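Local atomic coordinates of beta-L-arabinobiosidase (Bacteroides thetaiotaomicron, PDB entry 5MQR), a protein that probably hydrolyses glycosidic bonds in plant pectin, combining a sialidase-like propeller region with a second glycoside hydrolase domain. Residues Y1061-N1073 with C1079-E1091. Numbering follows the deposited sequence.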
ATOM      1  N   TYR A1061     -18.618  -5.698   2.084  1.00 23.11           N
ATOM      2  CA  TYR A1061     -18.988  -6.196   3.403  1.00 23.44           C
ATOM      3  C   TYR A1061     -19.733  -5.077   4.108  1.00 23.66           C
ATOM      4  O   TYR A1061     -19.143  -4.025   4.363  1.00 23.21           O
ATOM      5  CB  TYR A1061     -17.722  -6.584   4.192  1.00 23.15           C
ATOM      6  CG  TYR A1061     -18.013  -7.087   5.591  1.00 24.14           C
ATOM      7  CD1 TYR A1061     -18.350  -8.432   5.819  1.00 24.52           C
ATOM      8  CD2 TYR A1061     -17.977  -6.224   6.699  1.00 24.66           C
ATOM      9  CE1 TYR A1061     -18.627  -8.901   7.103  1.00 25.01           C
ATOM     10  CE2 TYR A1061     -18.253  -6.687   7.980  1.00 25.25           C
ATOM     11  CZ  TYR A1061     -18.581  -8.025   8.177  1.00 25.44           C
ATOM     12  OH  TYR A1061     -18.867  -8.492   9.428  1.00 26.06           O
ATOM     13  N   HIS A1062     -21.009  -5.291   4.417  1.00 24.07           N
ATOM     14  CA  HIS A1062     -21.828  -4.298   5.132  1.00 24.81           C
ATOM     15  C   HIS A1062     -21.884  -2.915   4.431  1.00 24.94           C
ATOM     16  O   HIS A1062     -21.862  -1.854   5.077  1.00 25.06           O
ATOM     17  CB  HIS A1062     -21.341  -4.136   6.592  1.00 25.17           C
ATOM     18  CG  HIS A1062     -21.641  -5.306   7.465  1.00 25.38           C
ATOM     19  ND1 HIS A1062     -22.102  -5.167   8.750  1.00 25.64           N
ATOM     20  CD2 HIS A1062     -21.544  -6.635   7.241  1.00 25.54           C
ATOM     21  CE1 HIS A1062     -22.281  -6.359   9.282  1.00 26.12           C
ATOM     22  NE2 HIS A1062     -21.953  -7.268   8.385  1.00 25.92           N
ATOM     23  N   GLY A1063     -21.989  -2.932   3.109  1.00 24.57           N
ATOM     24  CA  GLY A1063     -22.036  -1.686   2.339  1.00 24.97           C
ATOM     25  C   GLY A1063     -20.746  -0.907   2.223  1.00 24.78           C
ATOM     26  O   GLY A1063     -20.761   0.180   1.718  1.00 25.67           O
ATOM     27  N   HIS A1064     -19.627  -1.486   2.656  1.00 24.81           N
ATOM     28  CA  HIS A1064     -18.304  -0.875   2.602  1.00 24.20           C
ATOM     29  C   HIS A1064     -17.381  -1.779   1.809  1.00 22.86           C
ATOM     30  O   HIS A1064     -17.628  -2.971   1.714  1.00 22.51           O
ATOM     31  CB  HIS A1064     -17.768  -0.706   4.016  1.00 24.83           C
ATOM     32  CG  HIS A1064     -18.464   0.369   4.781  1.00 26.11           C
ATOM     33  ND1 HIS A1064     -19.745   0.221   5.280  1.00 27.08           N
ATOM     34  CD2 HIS A1064     -18.072   1.624   5.106  1.00 26.41           C
ATOM     35  CE1 HIS A1064     -20.107   1.336   5.889  1.00 27.53           C
ATOM     36  NE2 HIS A1064     -19.109   2.201   5.801  1.00 27.38           N
ATOM     37  N   ASN A1065     -16.341  -1.206   1.232  1.00 22.16           N
ATOM     38  CA  ASN A1065     -15.349  -1.953   0.465  1.00 22.60           C
ATOM     39  C   ASN A1065     -14.135  -2.250   1.339  1.00 22.69           C
ATOM     40  O   ASN A1065     -13.466  -1.308   1.754  1.00 23.06           O
ATOM     41  CB  ASN A1065     -14.920  -1.160  -0.767  1.00 22.54           C
ATOM     42  CG  ASN A1065     -16.075  -0.930  -1.729  1.00 22.63           C
ATOM     43  OD1 ASN A1065     -16.730  -1.876  -2.159  1.00 22.36           O
ATOM     44  ND2 ASN A1065     -16.340   0.312  -2.045  1.00 22.48           N
ATOM     45  N   LEU A1066     -13.857  -3.526   1.639  1.00 22.43           N
ATOM     46  CA  LEU A1066     -12.742  -3.847   2.536  1.00 22.58           C
ATOM     47  C   LEU A1066     -11.553  -4.367   1.806  1.00 22.05           C
ATOM     48  O   LEU A1066     -11.667  -5.008   0.749  1.00 22.16           O
ATOM     49  CB  LEU A1066     -13.102  -4.858   3.647  1.00 23.42           C
ATOM     50  CG  LEU A1066     -14.320  -4.650   4.544  1.00 24.32           C
ATOM     51  CD1 LEU A1066     -14.285  -5.584   5.764  1.00 25.45           C
ATOM     52  CD2 LEU A1066     -14.471  -3.237   4.993  1.00 24.51           C
ATOM     53  N   THR A1067     -10.404  -4.102   2.412  1.00 22.03           N
ATOM     54  CA  THR A1067      -9.130  -4.660   1.982  1.00 22.15           C
ATOM     55  C   THR A1067      -8.432  -5.218   3.198  1.00 22.05           C
ATOM     56  O   THR A1067      -8.392  -4.573   4.234  1.00 22.54           O
ATOM     57  CB  THR A1067      -8.227  -3.571   1.405  1.00 21.73           C
ATOM     58  OG1 THR A1067      -8.976  -2.808   0.472  1.00 21.79           O
ATOM     59  CG2 THR A1067      -7.004  -4.146   0.757  1.00 21.45           C
ATOM     60  N   ILE A1068      -7.875  -6.407   3.071  1.00 21.93           N
ATOM     61  CA  ILE A1068      -7.065  -6.982   4.135  1.00 21.94           C
ATOM     62  C   ILE A1068      -5.753  -7.354   3.488  1.00 21.34           C
ATOM     63  O   ILE A1068      -5.730  -8.074   2.505  1.00 20.39           O
ATOM     64  CB  ILE A1068      -7.703  -8.266   4.724  1.00 22.24           C
ATOM     65  CG1 ILE A1068      -9.065  -7.954   5.350  1.00 22.54           C
ATOM     66  CG2 ILE A1068      -6.754  -8.929   5.722  1.00 22.46           C
ATOM     67  CD1 ILE A1068      -9.952  -9.165   5.512  1.00 23.06           C
ATOM     68  N   LEU A1069      -4.671  -6.877   4.070  1.00 21.59           N
ATOM     69  CA  LEU A1069      -3.383  -7.165   3.548  1.00 22.23           C
ATOM     70  C   LEU A1069      -2.318  -7.370   4.597  1.00 21.89           C
ATOM     71  O   LEU A1069      -2.421  -6.915   5.743  1.00 22.28           O
ATOM     72  CB  LEU A1069      -2.962  -6.081   2.556  1.00 22.91           C
ATOM     73  CG  LEU A1069      -2.697  -4.641   2.997  1.00 23.62           C
ATOM     74  CD1 LEU A1069      -1.307  -4.470   3.622  1.00 23.46           C
ATOM     75  CD2 LEU A1069      -2.856  -3.720   1.782  1.00 23.35           C
ATOM     76  N   TRP A1070      -1.295  -8.066   4.145  1.00 21.18           N
ATOM     77  CA  TRP A1070      -0.164  -8.445   4.942  1.00 21.62           C
ATOM     78  C   TRP A1070       1.061  -8.132   4.106  1.00 21.54           C
ATOM     79  O   TRP A1070       1.114  -8.473   2.935  1.00 20.30           O
ATOM     80  CB  TRP A1070      -0.210  -9.942   5.253  1.00 21.58           C
ATOM     81  CG  TRP A1070       1.075 -10.470   5.791  1.00 21.84           C
ATOM     82  CD1 TRP A1070       1.932 -11.301   5.153  1.00 22.01           C
ATOM     83  CD2 TRP A1070       1.684 -10.160   7.062  1.00 21.91           C
ATOM     84  NE1 TRP A1070       3.033 -11.551   5.951  1.00 22.21           N
ATOM     85  CE2 TRP A1070       2.902 -10.871   7.128  1.00 22.01           C
ATOM     86  CE3 TRP A1070       1.305  -9.369   8.155  1.00 22.23           C
ATOM     87  CZ2 TRP A1070       3.759 -10.821   8.251  1.00 22.38           C
ATOM     88  CZ3 TRP A1070       2.163  -9.317   9.290  1.00 22.86           C
ATOM     89  CH2 TRP A1070       3.371 -10.043   9.320  1.00 22.67           C
ATOM     90  N   ASP A1071       2.044  -7.484   4.721  1.00 22.90           N
ATOM     91  CA  ASP A1071       3.257  -7.054   4.007  1.00 23.12           C
ATOM     92  C   ASP A1071       4.367  -7.041   5.020  1.00 24.26           C
ATOM     93  O   ASP A1071       4.561  -6.079   5.756  1.00 23.63           O
ATOM     94  CB  ASP A1071       3.043  -5.680   3.365  1.00 22.16           C
ATOM     95  CG  ASP A1071       4.054  -5.361   2.254  1.00 21.94           C
ATOM     96  OD1 ASP A1071       5.101  -6.064   2.119  1.00 21.45           O
ATOM     97  OD2 ASP A1071       3.799  -4.370   1.505  1.00 20.99           O
ATOM     98  N   LYS A1072       5.076  -8.151   5.079  1.00 26.37           N
ATOM     99  CA  LYS A1072       6.091  -8.348   6.098  1.00 28.35           C
ATOM    100  C   LYS A1072       7.194  -7.306   6.039  1.00 27.45           C
ATOM    101  O   LYS A1072       7.601  -6.793   7.068  1.00 27.72           O
ATOM    102  CB  LYS A1072       6.715  -9.720   5.940  1.00 30.37           C
ATOM    103  CG  LYS A1072       7.674 -10.097   7.059  1.00 33.25           C
ATOM    104  CD  LYS A1072       8.560 -11.254   6.620  1.00 34.90           C
ATOM    105  CE  LYS A1072       9.737 -11.426   7.569  1.00 37.24           C
ATOM    106  NZ  LYS A1072      10.919 -11.898   6.794  1.00 39.33           N
ATOM    107  N   ASN A1073       7.677  -7.041   4.834  1.00 26.51           N
ATOM    108  CA  ASN A1073       8.813  -6.152   4.616  1.00 26.95           C
ATOM    109  C   ASN A1073       8.431  -4.759   4.118  1.00 26.25           C
ATOM    110  O   ASN A1073       9.301  -3.898   4.005  1.00 25.72           O
ATOM    111  CB  ASN A1073       9.788  -6.810   3.614  1.00 27.37           C
ATOM    112  CG  ASN A1073      10.331  -8.135   4.114  1.00 27.83           C
ATOM    113  OD1 ASN A1073      10.375  -9.114   3.382  1.00 29.64           O
ATOM    114  ND2 ASN A1073      10.699  -8.177   5.366  1.00 28.01           N
ATOM    115  N   CYS A1079       2.525   0.605   2.005  1.00 27.51           N
ATOM    116  CA  CYS A1079       1.645   1.304   2.929  1.00 28.04           C
ATOM    117  C   CYS A1079       2.002   0.946   4.366  1.00 27.84           C
ATOM    118  O   CYS A1079       1.172   1.090   5.253  1.00 27.87           O
ATOM    119  CB  CYS A1079       0.181   0.966   2.620  1.00 28.63           C
ATOM    120  SG  CYS A1079      -0.209  -0.766   2.998  1.00 30.84           S
ATOM    121  N   GLY A1080       3.237   0.490   4.597  1.00 27.74           N
ATOM    122  CA  GLY A1080       3.667   0.056   5.934  1.00 28.82           C
ATOM    123  C   GLY A1080       3.800  -1.451   6.083  1.00 28.73           C
ATOM    124  O   GLY A1080       3.303  -2.215   5.262  1.00 28.41           O
ATOM    125  N   LYS A1081       4.505  -1.872   7.122  1.00 28.36           N
ATOM    126  CA  LYS A1081       4.674  -3.281   7.386  1.00 28.69           C
ATOM    127  C   LYS A1081       3.508  -3.832   8.204  1.00 28.00           C
ATOM    128  O   LYS A1081       2.815  -3.103   8.896  1.00 27.50           O
ATOM    129  CB  LYS A1081       5.967  -3.521   8.133  1.00 30.34           C
ATOM    130  CG  LYS A1081       7.194  -3.102   7.356  1.00 32.31           C
ATOM    131  CD  LYS A1081       8.444  -3.576   8.091  1.00 34.44           C
ATOM    132  CE  LYS A1081       9.722  -3.052   7.473  1.00 35.85           C
ATOM    133  NZ  LYS A1081      10.911  -3.699   8.127  1.00 38.21           N
ATOM    134  N   GLY A1082       3.306  -5.134   8.105  1.00 27.19           N
ATOM    135  CA  GLY A1082       2.353  -5.839   8.937  1.00 27.01           C
ATOM    136  C   GLY A1082       0.996  -6.080   8.299  1.00 26.02           C
ATOM    137  O   GLY A1082       0.846  -6.043   7.071  1.00 25.75           O
ATOM    138  N   LEU A1083       0.024  -6.338   9.167  1.00 25.26           N
ATOM    139  CA  LEU A1083      -1.310  -6.729   8.792  1.00 25.42           C
ATOM    140  C   LEU A1083      -2.200  -5.503   8.859  1.00 25.06           C
ATOM    141  O   LEU A1083      -2.275  -4.883   9.893  1.00 25.35           O
ATOM    142  CB  LEU A1083      -1.828  -7.795   9.780  1.00 25.78           C
ATOM    143  CG  LEU A1083      -3.266  -8.280   9.598  1.00 25.64           C
ATOM    144  CD1 LEU A1083      -3.453  -8.949   8.237  1.00 25.30           C
ATOM    145  CD2 LEU A1083      -3.647  -9.216  10.746  1.00 26.25           C
ATOM    146  N   ARG A1084      -2.903  -5.179   7.781  1.00 25.11           N
ATOM    147  CA  ARG A1084      -3.719  -3.965   7.753  1.00 25.78           C
ATOM    148  C   ARG A1084      -5.072  -4.213   7.146  1.00 25.03           C
ATOM    149  O   ARG A1084      -5.213  -5.017   6.236  1.00 25.23           O
ATOM    150  CB  ARG A1084      -3.026  -2.872   6.951  1.00 26.29           C
ATOM    151  CG  ARG A1084      -1.925  -2.217   7.731  1.00 27.67           C
ATOM    152  CD  ARG A1084      -1.101  -1.229   6.904  1.00 28.81           C
ATOM    153  NE  ARG A1084       0.228  -1.143   7.508  1.00 29.83           N
ATOM    154  CZ  ARG A1084       0.608  -0.239   8.395  1.00 30.84           C
ATOM    155  NH1 ARG A1084      -0.201   0.743   8.742  1.00 31.68           N
ATOM    156  NH2 ARG A1084       1.825  -0.300   8.908  1.00 31.07           N
ATOM    157  N   ILE A1085      -6.049  -3.493   7.663  1.00 24.80           N
ATOM    158  CA  ILE A1085      -7.414  -3.507   7.168  1.00 24.75           C
ATOM    159  C   ILE A1085      -7.721  -2.113   6.651  1.00 24.69           C
ATOM    160  O   ILE A1085      -7.451  -1.134   7.350  1.00 24.14           O
ATOM    161  CB  ILE A1085      -8.413  -3.803   8.285  1.00 24.89           C
ATOM    162  CG1 ILE A1085      -8.153  -5.206   8.832  1.00 25.63           C
ATOM    163  CG2 ILE A1085      -9.861  -3.664   7.780  1.00 24.77           C
ATOM    164  CD1 ILE A1085      -8.890  -5.497  10.123  1.00 26.06           C
ATOM    165  N   PHE A1086      -8.300  -2.035   5.451  1.00 24.18           N
ATOM    166  CA  PHE A1086      -8.769  -0.773   4.913  1.00 24.45           C
ATOM    167  C   PHE A1086     -10.277  -0.844   4.700  1.00 24.31           C
ATOM    168  O   PHE A1086     -10.812  -1.875   4.316  1.00 22.98           O
ATOM    169  CB  PHE A1086      -8.051  -0.406   3.605  1.00 24.44           C
ATOM    170  CG  PHE A1086      -6.563  -0.176   3.757  1.00 25.11           C
ATOM    171  CD1 PHE A1086      -5.686  -1.247   3.901  1.00 25.15           C
ATOM    172  CD2 PHE A1086      -6.026   1.121   3.714  1.00 25.68           C
ATOM    173  CE1 PHE A1086      -4.310  -1.046   4.041  1.00 25.37           C
ATOM    174  CE2 PHE A1086      -4.650   1.336   3.863  1.00 25.66           C
ATOM    175  CZ  PHE A1086      -3.786   0.245   4.015  1.00 25.60           C
ATOM    176  N   VAL A1087     -10.932   0.284   4.961  1.00 24.98           N
ATOM    177  CA  VAL A1087     -12.336   0.514   4.654  1.00 25.65           C
ATOM    178  C   VAL A1087     -12.394   1.661   3.638  1.00 25.70           C
ATOM    179  O   VAL A1087     -11.944   2.768   3.941  1.00 26.78           O
ATOM    180  CB  VAL A1087     -13.105   0.899   5.929  1.00 25.81           C
ATOM    181  CG1 VAL A1087     -14.573   1.217   5.631  1.00 25.96           C
ATOM    182  CG2 VAL A1087     -12.961  -0.211   6.954  1.00 26.68           C
ATOM    183  N   ASN A1088     -12.940   1.399   2.453  1.00 25.83           N
ATOM    184  CA  ASN A1088     -12.972   2.364   1.343  1.00 26.32           C
ATOM    185  C   ASN A1088     -11.636   3.062   1.159  1.00 26.20           C
ATOM    186  O   ASN A1088     -11.562   4.280   1.006  1.00 26.98           O
ATOM    187  CB  ASN A1088     -14.105   3.361   1.547  1.00 26.74           C
ATOM    188  CG  ASN A1088     -15.460   2.672   1.650  1.00 27.72           C
ATOM    189  OD1 ASN A1088     -15.627   1.521   1.251  1.00 26.85           O
ATOM    190  ND2 ASN A1088     -16.424   3.365   2.208  1.00 28.88           N
ATOM    191  N   GLY A1089     -10.580   2.255   1.191  1.00 26.40           N
ATOM    192  CA  GLY A1089      -9.219   2.723   1.007  1.00 26.63           C
ATOM    193  C   GLY A1089      -8.584   3.519   2.120  1.00 26.78           C
ATOM    194  O   GLY A1089      -7.494   4.039   1.928  1.00 26.75           O
ATOM    195  N   LYS A1090      -9.248   3.629   3.267  1.00 28.17           N
ATOM    196  CA  LYS A1090      -8.693   4.306   4.445  1.00 30.01           C
ATOM    197  C   LYS A1090      -8.403   3.249   5.501  1.00 29.88           C
ATOM    198  O   LYS A1090      -9.263   2.390   5.796  1.00 29.27           O
ATOM    199  CB  LYS A1090      -9.676   5.345   4.980  1.00 31.89           C
ATOM    200  CG  LYS A1090      -9.983   6.467   3.993  1.00 35.59           C
ATOM    201  CD  LYS A1090      -8.753   7.354   3.741  1.00 37.27           C
ATOM    202  CE  LYS A1090      -9.073   8.589   2.892  1.00 39.56           C
ATOM    203  NZ  LYS A1090      -7.851   9.086   2.145  1.00 39.79           N
ATOM    204  N   GLU A1091      -7.197   3.300   6.059  1.00 29.98           N
ATOM    205  CA  GLU A1091      -6.770   2.319   7.049  1.00 30.34           C
ATOM    206  C   GLU A1091      -7.665   2.372   8.275  1.00 30.18           C
ATOM    207  O   GLU A1091      -7.952   3.450   8.792  1.00 29.20           O
ATOM    208  CB  GLU A1091      -5.315   2.538   7.473  1.00 31.36           C
ATOM    209  CG  GLU A1091      -4.914   1.600   8.607  1.00 32.96           C
ATOM    210  CD  GLU A1091      -3.445   1.642   8.966  1.00 33.97           C
ATOM    211  OE1 GLU A1091      -2.585   1.829   8.068  1.00 35.11           O
ATOM    212  OE2 GLU A1091      -3.170   1.464  10.169  1.00 35.28           O
TER
HETATM  213  O   HOH W   1     -19.361   2.734   1.959  1.00 35.94           O
HETATM  214  O   HOH W   2     -10.756  -0.725   1.186  1.00 19.13           O
HETATM  215  O   HOH W   3       2.814  -2.278   2.731  1.00 26.38           O
HETATM  216  O   HOH W   4      11.218  -6.491   7.511  1.00 33.46           O
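Leu1069 lies across from Arg1084, and their backbones exchange two nearly straight hydrogen bonds, Leu1069 N to Arg1084 O at 2.9 Å and Arg1084 N to Leu1069 O at 2.7 Å. Beyond CB, the leucine's CG is wedged between the backbone N and the carbonyl carbon (chi1 66°), which carries the branch over the second strand, where CG reaches Phe1086 CE1 and Arg1084 O. CD1 then touches Cys1079 SG at 3.9 Å and Arg1084 CB, while CD2 meets Phe1086 CE1 at 3.8 Å. On the other face, the side chains of Leu1066 and Val1087 lie side by side, pointing the same way, and touch through CD2 and CG2, and Trp1070 brings CE3 to within 3.3 Å of Gly1082 C, with Leu1083 N at the ring edge.

At the far end the side chain of Asn1088 stands in for a backbone acceptor: Asn1065 N donates to Asn1088 OD1 at 2.8 Å, while Asn1088 N bonds back to Asn1065 O. The amide lies nearly parallel to the His1064 ring (planes 7° apart) but stepped out of its plane; the ring's CD2 packs 3.6 Å from Val1087 CG1, and His1064 ND1 is tied to His1062 O. An alanine in place of His1064 would probably uncover Val1087 CG1 and leave His1062 O without its imidazole donor.

Water links Asn1065 O, Thr1067 OG1 and Gly1089 N; Thr1067 OG1 also bonds Asp1057. Strand 1053-1061 flanks 1064-1071 on its other side, joined through a type I' turn, and a second such turn leads from Val1087 to Lys1090. The arrangement is an antiparallel beta hairpin within a meander of the glycosyl hydrolase family 65 C-terminal domain.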